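Local coordinates for flavoprotein (Thermotoga maritima, PDB 5V8S) that probably transfers electrons from bound FMN to a di-iron centre held in a metallo-beta-lactamase-like domain, as in other flavo-di-iron oxidoreductases, at residues A[53-58]-A[235-240]; A[92-97]-A[118-123]; A[96-101]-A[164-169]; A[139-144]-A[156-161]. The protein carries 1 engineered substitution. One frame throughout, in Å; residues are numbered along the deposited sequence.

Contact 1 of 4, residues A[53-58]-A[235-240]. With FEO (mu-oxo-diiron), chain C.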
loop_
_atom_site.group_PDB
_atom_site.type_symbol
_atom_site.label_atom_id
_atom_site.label_comp_id
_atom_site.label_asym_id
_atom_site.label_seq_id
_atom_site.Cartn_x
_atom_site.Cartn_y
_atom_site.Cartn_z
ATOM N N ASN A 53 -12.018 25.518 3.585
ATOM C CA ASN A 53 -13.000 26.599 3.595
ATOM C C ASN A 53 -13.080 27.188 4.995
ATOM O O ASN A 53 -13.357 26.461 5.949
ATOM C CB ASN A 53 -14.411 26.100 3.255
ATOM C CG ASN A 53 -14.489 25.325 1.938
ATOM O OD1 ASN A 53 -13.643 25.465 1.045
ATOM N ND2 ASN A 53 -15.531 24.508 1.814
ATOM N N ALA A 54 -12.847 28.490 5.112
ATOM C CA ALA A 54 -13.060 29.224 6.351
ATOM C C ALA A 54 -14.102 30.299 6.090
ATOM O O ALA A 54 -14.396 30.618 4.942
ATOM C CB ALA A 54 -11.749 29.861 6.815
ATOM N N TYR A 55 -14.664 30.855 7.163
ATOM C CA TYR A 55 -15.772 31.790 7.024
ATOM C C TYR A 55 -15.556 32.985 7.935
ATOM O O TYR A 55 -14.985 32.855 9.022
ATOM C CB TYR A 55 -17.117 31.129 7.365
ATOM C CG TYR A 55 -17.390 29.944 6.462
ATOM C CD1 TYR A 55 -16.903 28.682 6.780
ATOM C CD2 TYR A 55 -18.081 30.091 5.272
ATOM C CE1 TYR A 55 -17.109 27.594 5.939
ATOM C CE2 TYR A 55 -18.297 29.014 4.432
ATOM C CZ TYR A 55 -17.814 27.773 4.767
ATOM O OH TYR A 55 -18.056 26.728 3.911
ATOM N N LEU A 56 -16.049 34.149 7.499
ATOM C CA LEU A 56 -16.029 35.355 8.318
ATOM C C LEU A 56 -17.445 35.907 8.416
ATOM O O LEU A 56 -18.094 36.148 7.390
ATOM C CB LEU A 56 -15.100 36.421 7.727
ATOM C CG LEU A 56 -15.014 37.709 8.562
ATOM C CD1 LEU A 56 -14.151 37.477 9.793
ATOM C CD2 LEU A 56 -14.476 38.864 7.737
ATOM N N VAL A 57 -17.911 36.124 9.645
ATOM C CA VAL A 57 -19.231 36.689 9.896
ATOM C C VAL A 57 -19.012 38.086 10.449
ATOM O O VAL A 57 -18.432 38.240 11.523
ATOM C CB VAL A 57 -20.061 35.840 10.879
ATOM C CG1 VAL A 57 -21.518 36.307 10.872
ATOM C CG2 VAL A 57 -19.970 34.355 10.535
ATOM N N LYS A 58 -19.470 39.103 9.722
ATOM C CA LYS A 58 -19.305 40.488 10.138
ATOM C C LYS A 58 -20.618 40.958 10.735
ATOM O O LYS A 58 -21.641 40.997 10.043
ATOM C CB LYS A 58 -18.887 41.363 8.957
ATOM C CG LYS A 58 -17.552 40.919 8.361
ATOM C CD LYS A 58 -17.030 41.883 7.297
ATOM C CE LYS A 58 -16.275 43.058 7.903
ATOM N NZ LYS A 58 -15.708 43.966 6.842
ATOM N N ALA A 235 -28.896 26.199 5.427
ATOM C CA ALA A 235 -27.667 26.134 4.659
ATOM C C ALA A 235 -26.658 25.357 5.481
ATOM O O ALA A 235 -26.669 25.406 6.716
ATOM C CB ALA A 235 -27.125 27.525 4.321
ATOM N N LEU A 236 -25.816 24.600 4.777
ATOM C CA LEU A 236 -24.713 23.876 5.397
ATOM C C LEU A 236 -23.424 24.347 4.745
ATOM O O LEU A 236 -23.265 24.239 3.522
ATOM C CB LEU A 236 -24.896 22.363 5.248
ATOM C CG LEU A 236 -23.912 21.509 6.049
ATOM C CD1 LEU A 236 -24.579 20.215 6.460
ATOM C CD2 LEU A 236 -22.629 21.207 5.280
ATOM N N LEU A 237 -22.507 24.865 5.571
ATOM C CA LEU A 237 -21.258 25.488 5.141
ATOM C C LEU A 237 -20.123 24.659 5.735
ATOM O O LEU A 237 -19.713 24.881 6.893
ATOM C CB LEU A 237 -21.172 26.927 5.653
ATOM C CG LEU A 237 -21.903 28.017 4.850
ATOM C CD1 LEU A 237 -23.330 27.630 4.505
ATOM C CD2 LEU A 237 -21.845 29.337 5.592
ATOM N N PRO A 238 -19.609 23.677 5.001
ATOM C CA PRO A 238 -18.556 22.803 5.543
ATOM C C PRO A 238 -17.156 23.314 5.292
ATOM O O PRO A 238 -16.946 24.288 4.562
ATOM C CB PRO A 238 -18.769 21.501 4.768
ATOM C CG PRO A 238 -19.178 22.011 3.394
ATOM C CD PRO A 238 -19.969 23.314 3.624
ATOM N N GLY A 239 -16.176 22.595 5.848
ATOM C CA GLY A 239 -14.780 22.961 5.738
ATOM C C GLY A 239 -14.081 22.501 4.490
ATOM O O GLY A 239 -12.962 22.938 4.239
ATOM N N HIS A 240 -14.709 21.617 3.727
ATOM C CA HIS A 240 -14.126 21.091 2.500
ATOM C C HIS A 240 -15.226 20.931 1.472
ATOM O O HIS A 240 -16.280 20.387 1.787
ATOM C CB HIS A 240 -13.504 19.701 2.726
ATOM C CG HIS A 240 -12.538 19.633 3.869
ATOM N ND1 HIS A 240 -11.320 20.276 3.867
ATOM C CD2 HIS A 240 -12.625 18.998 5.058
ATOM C CE1 HIS A 240 -10.690 20.030 5.002
ATOM N NE2 HIS A 240 -11.458 19.250 5.738
HETATM FE FE1 FEO C . -10.552 16.356 10.263
HETATM FE FE2 FEO C . -10.806 18.621 7.728
HETATM O O FEO C . -10.053 17.879 9.283
HETATM O O HOH W 1 -10.121 15.409 8.317
HETATM O O HOH W 2 -10.811 16.522 6.852
#
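Asn53 and Tyr55 of strand 50-59 reach across the buried interior to the end of strand 235-238, so this is a contact between the two beta-sheets of the metallo-beta-lactamase-like domain rather than a pairing within one of them. The strand segments run at 120° to each other, and their axes come no nearer than 7.8 Å, a gap closed by side chains and by one backbone bond. Two of the three hydrogen bonds share one acceptor. Pro238 O accepts them from opposite faces of its carbonyl plane: Asn53 ND2 lies 3.1 Å from Pro238 O, well above that plane, while Tyr55 OH donates to Pro238 O over 2.8 Å from a smaller tilt on the other side. The acceptor lies close to the amide plane of Asn53 and at the edge of the tyrosine ring. Asn53 CG stands anti to its carbonyl carbon (chi1 -54°), which carries the amide over Pro238; its OD1 is taken by Ser51 OG, and ND2 is shared with Gly241 O. At the backbone, Asn53 N donates to Gly239 O at 2.8 Å, with a bent N-H...O angle of 144°. Next to these polar links, Leu237 packs obliquely against the phenol, its CB 3.6 Å from Tyr55 CZ. Directly after Gly239 comes His240, whose NE2 coordinates the second iron at 2.2 Å and whose ND1 bonds to Ser51 O. Strands facing each other across a sandwich, with a metal-binding histidine on the loop where one of them ends, are characteristic of the metallo-beta-lactamase fold and its di-iron site.

Contact 2 of 4, residues A[92-97]-A[118-123]. With FEO (mu-oxo-diiron), chain C.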
loop_
_atom_site.group_PDB
_atom_site.type_symbol
_atom_site.label_atom_id
_atom_site.label_comp_id
_atom_site.label_asym_id
_atom_site.label_seq_id
_atom_site.Cartn_x
_atom_site.Cartn_y
_atom_site.Cartn_z
ATOM N N HIS A 92 -13.602 37.288 17.531
ATOM C CA HIS A 92 -13.886 35.906 17.891
ATOM C C HIS A 92 -13.325 34.983 16.828
ATOM O O HIS A 92 -13.346 35.316 15.645
ATOM C CB HIS A 92 -15.395 35.667 17.948
ATOM C CG HIS A 92 -16.080 36.412 19.039
ATOM N ND1 HIS A 92 -16.325 37.769 18.970
ATOM C CD2 HIS A 92 -16.575 35.993 20.226
ATOM C CE1 HIS A 92 -16.935 38.153 20.076
ATOM N NE2 HIS A 92 -17.094 37.100 20.858
ATOM N N ILE A 93 -12.823 33.829 17.264
ATOM C CA ILE A 93 -12.486 32.726 16.368
ATOM C C ILE A 93 -13.152 31.462 16.898
ATOM O O ILE A 93 -12.920 31.065 18.049
ATOM C CB ILE A 93 -10.963 32.516 16.234
ATOM C CG1 ILE A 93 -10.280 33.787 15.723
ATOM C CG2 ILE A 93 -10.680 31.355 15.276
ATOM C CD1 ILE A 93 -8.772 33.759 15.734
ATOM N N ILE A 94 -13.969 30.824 16.060
ATOM C CA ILE A 94 -14.632 29.568 16.406
ATOM C C ILE A 94 -13.871 28.428 15.749
ATOM O O ILE A 94 -13.630 28.446 14.538
ATOM C CB ILE A 94 -16.106 29.561 15.965
ATOM C CG1 ILE A 94 -16.886 30.639 16.738
ATOM C CG2 ILE A 94 -16.720 28.171 16.204
ATOM C CD1 ILE A 94 -18.365 30.767 16.331
ATOM N N VAL A 95 -13.478 27.461 16.556
ATOM C CA VAL A 95 -12.728 26.295 16.102
ATOM C C VAL A 95 -13.633 25.082 16.294
ATOM O O VAL A 95 -13.735 24.525 17.389
ATOM C CB VAL A 95 -11.404 26.154 16.859
ATOM C CG1 VAL A 95 -10.635 24.934 16.373
ATOM C CG2 VAL A 95 -10.575 27.412 16.677
ATOM N N ASN A 96 -14.296 24.654 15.211
ATOM C CA ASN A 96 -15.185 23.508 15.286
ATOM C C ASN A 96 -14.411 22.193 15.430
ATOM O O ASN A 96 -14.972 21.212 15.924
ATOM C CB ASN A 96 -16.026 23.439 14.009
ATOM C CG ASN A 96 -17.102 24.512 13.950
ATOM O OD1 ASN A 96 -17.908 24.649 14.876
ATOM N ND2 ASN A 96 -17.131 25.284 12.848
ATOM N N HIS A 97 -13.140 22.165 15.024
ATOM C CA HIS A 97 -12.324 20.961 14.928
ATOM C C HIS A 97 -10.901 21.449 14.753
ATOM O O HIS A 97 -10.658 22.408 14.014
ATOM C CB HIS A 97 -12.818 20.166 13.702
ATOM C CG HIS A 97 -12.033 18.939 13.314
ATOM N ND1 HIS A 97 -11.671 17.919 14.176
ATOM C CD2 HIS A 97 -11.648 18.530 12.083
ATOM C CE1 HIS A 97 -11.061 16.962 13.497
ATOM N NE2 HIS A 97 -11.042 17.306 12.221
ATOM N N GLU A 118 -11.569 36.113 21.648
ATOM C CA GLU A 118 -12.271 34.980 22.235
ATOM C C GLU A 118 -12.194 33.803 21.268
ATOM O O GLU A 118 -12.742 33.864 20.162
ATOM C CB GLU A 118 -13.718 35.341 22.539
ATOM C CG GLU A 118 -14.462 34.230 23.223
ATOM C CD GLU A 118 -15.832 34.675 23.706
ATOM O OE1 GLU A 118 -15.913 35.327 24.773
ATOM O OE2 GLU A 118 -16.817 34.388 23.009
ATOM N N ILE A 119 -11.492 32.744 21.673
ATOM C CA ILE A 119 -11.378 31.510 20.890
ATOM C C ILE A 119 -12.360 30.502 21.473
ATOM O O ILE A 119 -12.276 30.160 22.657
ATOM C CB ILE A 119 -9.941 30.960 20.927
ATOM C CG1 ILE A 119 -8.959 32.024 20.420
ATOM C CG2 ILE A 119 -9.833 29.667 20.104
ATOM C CD1 ILE A 119 -7.474 31.619 20.493
ATOM N N ILE A 120 -13.297 30.018 20.660
ATOM C CA ILE A 120 -14.343 29.106 21.122
ATOM C C ILE A 120 -14.077 27.714 20.564
ATOM O O ILE A 120 -13.877 27.548 19.352
ATOM C CB ILE A 120 -15.737 29.602 20.704
ATOM C CG1 ILE A 120 -16.037 30.925 21.398
ATOM C CG2 ILE A 120 -16.805 28.553 21.026
ATOM C CD1 ILE A 120 -17.225 31.631 20.823
ATOM N N ALA A 121 -14.124 26.707 21.438
ATOM C CA ALA A 121 -13.925 25.326 21.018
ATOM C C ALA A 121 -14.643 24.406 21.996
ATOM O O ALA A 121 -15.095 24.830 23.058
ATOM C CB ALA A 121 -12.433 24.983 20.955
ATOM N N SER A 122 -14.719 23.132 21.647
ATOM C CA SER A 122 -15.209 22.136 22.587
ATOM C C SER A 122 -14.161 21.862 23.671
ATOM O O SER A 122 -13.024 22.339 23.619
ATOM C CB SER A 122 -15.510 20.836 21.853
ATOM O OG SER A 122 -14.303 20.218 21.431
ATOM N N ASN A 123 -14.556 21.075 24.673
ATOM C CA ASN A 123 -13.624 20.734 25.745
ATOM C C ASN A 123 -12.378 20.038 25.201
ATOM O O ASN A 123 -11.241 20.400 25.532
ATOM C CB ASN A 123 -14.323 19.851 26.774
ATOM C CG ASN A 123 -13.496 19.658 28.011
ATOM O OD1 ASN A 123 -13.346 20.569 28.821
ATOM N ND2 ASN A 123 -12.926 18.477 28.152
HETATM FE FE1 FEO C . -10.552 16.356 10.263
HETATM FE FE2 FEO C . -10.806 18.621 7.728
HETATM O O FEO C . -10.053 17.879 9.283
HETATM O O HOH W 3 -13.672 22.224 18.958
HETATM O O HOH W 1 -10.121 15.409 8.317
HETATM O O HOH W 2 -10.811 16.522 6.852
#
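Ile93, Val95 and Ile120 stitch strand 92-94 to strand 118-121 as parallel neighbours in the seven-stranded sheet, a pair whose character changes from one end to the other. Ile93 uses both its backbone groups in the ladder: its N donates to Glu118 O at 2.9 Å, and its O receives Ile120 N at 2.8 Å. Val95 N then bonds to Ile120 O at 2.8 Å with an almost linear N-H...O angle of 171°. The tight part is aliphatic and lies on both faces. Beside Ile94, Ile120 sends out CD1, 4.2 Å from Ile94 CG1. On the other face Val95 and Ile119 lie side by side and point the same way, CG2 against CG2; Val95 CG2 is brought there by standing anti to its own carbonyl carbon. Helix 106-113 covers this face through Leu110, which touches Ile93 and Ile119.

The solvent side is at His92 and Glu118, both partly exposed. Their side chains run alongside each other, with the carboxylate turned nearly perpendicular (88°) to the imidazole, and Glu118 OE2 sits in the ring plane 3.2 Å from His92 CD2. At the opposite end the strands part, and a water bridges the gap, donating to Val95 O and accepting from Ser122 N. Ser122 is the N-cap of helix 123-133; its OG caps Gly125 N and also bonds to Asp166 O. The chemistry thus implies a middle held by backbone bonds and aliphatic packing, consistent with a firm base for the loop that carries His97, whose NE2 binds the first iron.

Contact 3 of 4, residues A[96-101]-A[164-169]. With FEO (mu-oxo-diiron), chain C.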
loop_
_atom_site.group_PDB
_atom_site.type_symbol
_atom_site.label_atom_id
_atom_site.label_comp_id
_atom_site.label_asym_id
_atom_site.label_seq_id
_atom_site.Cartn_x
_atom_site.Cartn_y
_atom_site.Cartn_z
ATOM N N ASN A 96 -14.296 24.654 15.211
ATOM C CA ASN A 96 -15.185 23.508 15.286
ATOM C C ASN A 96 -14.411 22.193 15.430
ATOM O O ASN A 96 -14.972 21.212 15.924
ATOM C CB ASN A 96 -16.026 23.439 14.009
ATOM C CG ASN A 96 -17.102 24.512 13.950
ATOM O OD1 ASN A 96 -17.908 24.649 14.876
ATOM N ND2 ASN A 96 -17.131 25.284 12.848
ATOM N N HIS A 97 -13.140 22.165 15.024
ATOM C CA HIS A 97 -12.324 20.961 14.928
ATOM C C HIS A 97 -10.901 21.449 14.753
ATOM O O HIS A 97 -10.658 22.408 14.014
ATOM C CB HIS A 97 -12.818 20.166 13.702
ATOM C CG HIS A 97 -12.033 18.939 13.314
ATOM N ND1 HIS A 97 -11.671 17.919 14.176
ATOM C CD2 HIS A 97 -11.648 18.530 12.083
ATOM C CE1 HIS A 97 -11.061 16.962 13.497
ATOM N NE2 HIS A 97 -11.042 17.306 12.221
ATOM N N THR A 98 -9.972 20.826 15.471
ATOM C CA THR A 98 -8.626 21.362 15.607
ATOM C C THR A 98 -7.609 20.727 14.668
ATOM O O THR A 98 -6.428 21.079 14.741
ATOM C CB THR A 98 -8.126 21.179 17.041
ATOM O OG1 THR A 98 -8.005 19.778 17.328
ATOM C CG2 THR A 98 -9.079 21.844 18.033
ATOM N N GLU A 99 -8.011 19.794 13.812
ATOM C CA GLU A 99 -7.024 19.121 12.979
ATOM C C GLU A 99 -6.310 20.161 12.112
ATOM O O GLU A 99 -6.940 21.116 11.644
ATOM C CB GLU A 99 -7.701 18.074 12.092
ATOM C CG GLU A 99 -6.744 17.213 11.302
ATOM C CD GLU A 99 -7.422 16.086 10.576
ATOM O OE1 GLU A 99 -8.596 15.802 10.833
ATOM O OE2 GLU A 99 -6.746 15.445 9.734
ATOM N N PRO A 100 -5.002 20.020 11.866
ATOM C CA PRO A 100 -4.273 21.119 11.212
ATOM C C PRO A 100 -4.649 21.429 9.779
ATOM O O PRO A 100 -4.193 22.463 9.280
ATOM C CB PRO A 100 -2.811 20.704 11.344
ATOM C CG PRO A 100 -2.786 19.915 12.597
ATOM C CD PRO A 100 -4.072 19.146 12.613
ATOM N N ASP A 101 -5.422 20.595 9.072
ATOM C CA ASP A 101 -5.897 21.033 7.763
ATOM C C ASP A 101 -6.882 22.187 7.872
ATOM O O ASP A 101 -7.009 22.979 6.934
ATOM C CB ASP A 101 -6.544 19.893 6.977
ATOM C CG ASP A 101 -7.723 19.257 7.690
ATOM O OD1 ASP A 101 -7.621 18.932 8.884
ATOM O OD2 ASP A 101 -8.781 19.065 7.048
ATOM N N TRP A 164 -13.134 13.207 15.195
ATOM C CA TRP A 164 -12.320 13.312 16.403
ATOM C C TRP A 164 -13.208 13.633 17.593
ATOM O O TRP A 164 -14.329 14.119 17.419
ATOM C CB TRP A 164 -11.292 14.442 16.272
ATOM C CG TRP A 164 -10.021 14.114 15.509
ATOM C CD1 TRP A 164 -9.720 12.968 14.809
ATOM C CD2 TRP A 164 -8.876 14.960 15.399
ATOM N NE1 TRP A 164 -8.455 13.066 14.284
ATOM C CE2 TRP A 164 -7.907 14.269 14.647
ATOM C CE3 TRP A 164 -8.561 16.225 15.895
ATOM C CZ2 TRP A 164 -6.666 14.813 14.354
ATOM C CZ3 TRP A 164 -7.320 16.760 15.601
ATOM C CH2 TRP A 164 -6.391 16.057 14.839
ATOM N N PRO A 165 -12.722 13.428 18.824
ATOM C CA PRO A 165 -13.549 13.743 19.999
ATOM C C PRO A 165 -13.826 15.223 20.174
ATOM O O PRO A 165 -14.683 15.582 20.999
ATOM C CB PRO A 165 -12.725 13.197 21.173
ATOM C CG PRO A 165 -11.323 13.113 20.654
ATOM C CD PRO A 165 -11.455 12.772 19.208
ATOM N N ASP A 166 -13.140 16.090 19.431
ATOM C CA ASP A 166 -13.327 17.527 19.587
ATOM C C ASP A 166 -14.411 18.108 18.691
ATOM O O ASP A 166 -14.710 19.296 18.814
ATOM C CB ASP A 166 -12.015 18.283 19.322
ATOM C CG ASP A 166 -11.567 18.237 17.859
ATOM O OD1 ASP A 166 -12.114 17.433 17.071
ATOM O OD2 ASP A 166 -10.658 19.024 17.506
ATOM N N THR A 167 -15.011 17.318 17.810
ATOM C CA THR A 167 -15.805 17.895 16.734
ATOM C C THR A 167 -17.134 18.439 17.237
ATOM O O THR A 167 -17.833 17.805 18.031
ATOM C CB THR A 167 -15.997 16.879 15.602
ATOM O OG1 THR A 167 -16.589 15.671 16.084
ATOM C CG2 THR A 167 -14.701 16.509 15.057
ATOM N N MET A 168 -17.461 19.640 16.773
ATOM C CA MET A 168 -18.743 20.269 17.025
ATOM C C MET A 168 -19.162 21.003 15.759
ATOM O O MET A 168 -18.383 21.168 14.818
ATOM C CB MET A 168 -18.647 21.254 18.201
ATOM C CG MET A 168 -17.782 22.455 17.936
ATOM S SD MET A 168 -17.909 23.640 19.304
ATOM C CE MET A 168 -17.053 25.028 18.590
ATOM N N VAL A 169 -20.411 21.452 15.741
ATOM C CA VAL A 169 -20.906 22.283 14.656
ATOM C C VAL A 169 -21.507 23.536 15.278
ATOM O O VAL A 169 -21.961 23.518 16.425
ATOM C CB VAL A 169 -21.920 21.531 13.761
ATOM C CG1 VAL A 169 -21.276 20.312 13.102
ATOM C CG2 VAL A 169 -23.114 21.098 14.566
HETATM FE FE1 FEO C . -10.552 16.356 10.263
HETATM FE FE2 FEO C . -10.806 18.621 7.728
HETATM O O FEO C . -10.053 17.879 9.283
HETATM O O HOH W 1 -10.121 15.409 8.317
HETATM O O HOH W 2 -10.811 16.522 6.852
#
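His97 and Asp166 meet through a nearly straight hydrogen bond: His97 ND1 donates to Asp166 OD1 over 3.0 Å at 167°, the acceptor lies in the imidazole plane, and OD1 uses its syn lone pair. The ring ligates the first iron through its other nitrogen, so Asp166 is a second-shell residue that fixes the rotation of a metal ligand and probably makes it a stronger donor. Its other oxygen, OD2, is gripped twice by Thr98, from opposite faces of the carboxylate: Thr98 N and Thr98 OG1 each lie 2.8 Å from Asp166 OD2. With chi1 of 69°, Asp166 CG sits between backbone N and carbonyl carbon, turned toward this loop. The loop carries the HxExD run of metal ligands of flavo-di-iron proteins, with Glu99 OE1 on the first iron and Asp101 OD2 on the second. Glu99 OE2 is satisfied by Tyr276 OH of the second subunit. Trp164 packs against both His97 and Glu99: the edge of His97 points at its face in an offset edge-to-face pair, planes at 75°, while Glu99 CB lies over the six-membered ring, 4.0 Å from its centroid. Trp363 of the second subunit packs edge-to-face with the same indole. Thr167 OG1 bonds to Thr159 O, and Asp166 O to Ser122 OG. At the start of strand 168-172, Met168 N donates to Asn96 O at 3.1 Å, and Asn96 OD1 is bonded to Thr170 OG1.

Contact 4 of 4, residues A[139-144]-A[156-161]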
loop_
_atom_site.group_PDB
_atom_site.type_symbol
_atom_site.label_atom_id
_atom_site.label_comp_id
_atom_site.label_asym_id
_atom_site.label_seq_id
_atom_site.Cartn_x
_atom_site.Cartn_y
_atom_site.Cartn_z
ATOM N N THR A 139 -12.136 29.522 25.273
ATOM C CA THR A 139 -13.456 29.431 25.882
ATOM C C THR A 139 -14.123 28.128 25.445
ATOM O O THR A 139 -14.372 27.922 24.253
ATOM C CB THR A 139 -14.273 30.636 25.422
ATOM O OG1 THR A 139 -13.655 31.831 25.912
ATOM C CG2 THR A 139 -15.705 30.560 25.923
ATOM N N VAL A 140 -14.437 27.264 26.409
ATOM C CA VAL A 140 -15.069 25.978 26.137
ATOM C C VAL A 140 -16.578 26.160 26.109
ATOM O O VAL A 140 -17.155 26.735 27.038
ATOM C CB VAL A 140 -14.677 24.946 27.201
ATOM C CG1 VAL A 140 -15.522 23.686 27.089
ATOM C CG2 VAL A 140 -13.210 24.609 27.061
ATOM N N VAL A 141 -17.218 25.635 25.063
ATOM C CA VAL A 141 -18.672 25.582 24.966
ATOM C C VAL A 141 -19.131 24.145 25.158
ATOM O O VAL A 141 -18.469 23.198 24.702
ATOM C CB VAL A 141 -19.201 26.153 23.636
ATOM C CG1 VAL A 141 -19.065 27.683 23.609
ATOM C CG2 VAL A 141 -18.501 25.505 22.438
ATOM N N LYS A 142 -20.264 23.992 25.838
ATOM C CA LYS A 142 -20.883 22.699 26.088
ATOM C C LYS A 142 -21.986 22.422 25.072
ATOM O O LYS A 142 -22.421 23.302 24.323
ATOM C CB LYS A 142 -21.459 22.654 27.506
ATOM C CG LYS A 142 -20.406 22.753 28.602
ATOM C CD LYS A 142 -20.883 22.157 29.911
ATOM C CE LYS A 142 -22.140 22.839 30.413
ATOM N NZ LYS A 142 -22.365 22.558 31.870
ATOM N N ASP A 143 -22.454 21.177 25.073
ATOM C CA ASP A 143 -23.462 20.748 24.116
ATOM C C ASP A 143 -24.734 21.572 24.284
ATOM O O ASP A 143 -25.334 21.601 25.363
ATOM C CB ASP A 143 -23.763 19.269 24.335
ATOM C CG ASP A 143 -24.453 18.621 23.140
ATOM O OD1 ASP A 143 -24.466 19.207 22.036
ATOM O OD2 ASP A 143 -24.975 17.499 23.305
ATOM N N GLY A 144 -25.142 22.236 23.207
ATOM C CA GLY A 144 -26.359 23.017 23.191
ATOM C C GLY A 144 -26.197 24.429 23.691
ATOM O O GLY A 144 -27.176 25.189 23.679
ATOM N N PHE A 156 -23.993 25.935 19.812
ATOM C CA PHE A 156 -22.936 24.956 19.602
ATOM C C PHE A 156 -23.462 23.566 19.918
ATOM O O PHE A 156 -24.000 23.326 21.004
ATOM C CB PHE A 156 -21.709 25.314 20.442
ATOM C CG PHE A 156 -21.182 26.669 20.118
ATOM C CD1 PHE A 156 -20.366 26.857 19.030
ATOM C CD2 PHE A 156 -21.605 27.778 20.834
ATOM C CE1 PHE A 156 -19.922 28.112 18.682
ATOM C CE2 PHE A 156 -21.159 29.030 20.499
ATOM C CZ PHE A 156 -20.317 29.202 19.409
ATOM N N VAL A 157 -23.301 22.656 18.968
ATOM C CA VAL A 157 -23.808 21.301 19.092
ATOM C C VAL A 157 -22.621 20.353 18.968
ATOM O O VAL A 157 -21.960 20.309 17.922
ATOM C CB VAL A 157 -24.849 21.010 18.006
ATOM C CG1 VAL A 157 -25.328 19.579 18.111
ATOM C CG2 VAL A 157 -26.015 22.017 18.089
ATOM N N MET A 158 -22.362 19.589 20.021
ATOM C CA MET A 158 -21.268 18.623 19.969
ATOM C C MET A 158 -21.657 17.458 19.066
ATOM O O MET A 158 -22.757 16.907 19.181
ATOM C CB MET A 158 -20.948 18.101 21.370
ATOM C CG MET A 158 -20.562 19.167 22.389
ATOM S SD MET A 158 -19.235 20.278 21.893
ATOM C CE MET A 158 -20.144 21.798 21.602
ATOM N N THR A 159 -20.766 17.094 18.158
ATOM C CA THR A 159 -20.969 15.943 17.282
ATOM C C THR A 159 -19.709 15.091 17.347
ATOM O O THR A 159 -18.946 14.999 16.377
ATOM C CB THR A 159 -21.305 16.383 15.853
ATOM O OG1 THR A 159 -20.221 17.145 15.306
ATOM C CG2 THR A 159 -22.586 17.232 15.847
ATOM N N PRO A 160 -19.468 14.443 18.488
ATOM C CA PRO A 160 -18.176 13.775 18.702
ATOM C C PRO A 160 -17.926 12.646 17.716
ATOM O O PRO A 160 -18.847 11.991 17.228
ATOM C CB PRO A 160 -18.286 13.237 20.133
ATOM C CG PRO A 160 -19.764 13.119 20.385
ATOM C CD PRO A 160 -20.409 14.220 19.599
ATOM N N TRP A 161 -16.647 12.446 17.411
ATOM C CA TRP A 161 -16.175 11.334 16.591
ATOM C C TRP A 161 -16.605 11.459 15.137
ATOM O O TRP A 161 -16.683 10.456 14.417
ATOM C CB TRP A 161 -16.538 9.983 17.208
ATOM C CG TRP A 161 -15.869 9.810 18.542
ATOM C CD1 TRP A 161 -16.452 9.850 19.784
ATOM C CD2 TRP A 161 -14.468 9.613 18.767
ATOM N NE1 TRP A 161 -15.498 9.666 20.762
ATOM C CE2 TRP A 161 -14.274 9.527 20.166
ATOM C CE3 TRP A 161 -13.360 9.502 17.922
ATOM C CZ2 TRP A 161 -13.023 9.323 20.729
ATOM C CZ3 TRP A 161 -12.113 9.283 18.488
ATOM C CH2 TRP A 161 -11.955 9.206 19.876
#
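Gly144 N donates to Phe156 O over 2.7 Å, the shortest polar link between 139-144 and 156-161, although the N-H...O angle of 139° shows the hydrogen pointing somewhat aside. One residue earlier, Asp143 supplies the second link. Its OD1 accepts from Met158 N at 2.9 Å, the amide approaching from above the carboxylate plane. Asp143 CG stands anti to the backbone N (chi1 -162°), which swings the carboxylate out over strand 152-158, and OD2 forms a salt bridge with Lys227. The same lysine bonds to Met158 O, so one amine ties both sides of the contact together. Here a surface carboxylate, not a main-chain carbonyl, accepts the Met158 amide at the end of strand 152-158.

The apolar side chains pack alongside. Val141 stands across Phe156 at about a right angle, with CG2 3.7 Å from Phe156 CG and CG1 making an off-centre CH-pi contact, 4.2 Å from the ring centroid. Met158 is bent at chi2 and chi3, so its chain doubles back: CG lies against Asp143 CB at 3.7 Å, the two side chains sliding past each other in opposite directions, and CE comes to rest 3.8 Å from Val141 O. Lys142 and Asp143 are exposed, whereas Val141 and Phe156 are buried. The segment 139-144 leaves strand 138-140 at the rim of the larger sheet and leads into strand 146-149 of the smaller one; Ile120 of strand 118-121 touches both Val141 and Phe156, and Met168 of strand 168-172 packs against Val141, Phe156 and Met158.

Overall arrangement
All four contacts belong to the metallo-beta-lactamase-like domain, and their chemistry varies with burial. Contacts 1, 2 and 3 are mainly buried and each holds at least one iron ligand; contact 4 is partly exposed and contributes none. Contacts 1 and 4 link the two sheets, one through the interior and one at the rim, whereas contact 2 is a pairing within the larger sheet. Contact 3 shares Asn96 and His97 with contact 2, and Ser122 OG to Asp166 O adds a probable hydrogen bond between them. Contact 4 adjoins contacts 2 and 3: strand 138-140 pairs with 118-121, and strand 152-158 with 168-172. Asp101 and His240 bring contacts 3 and 1 together at the second iron.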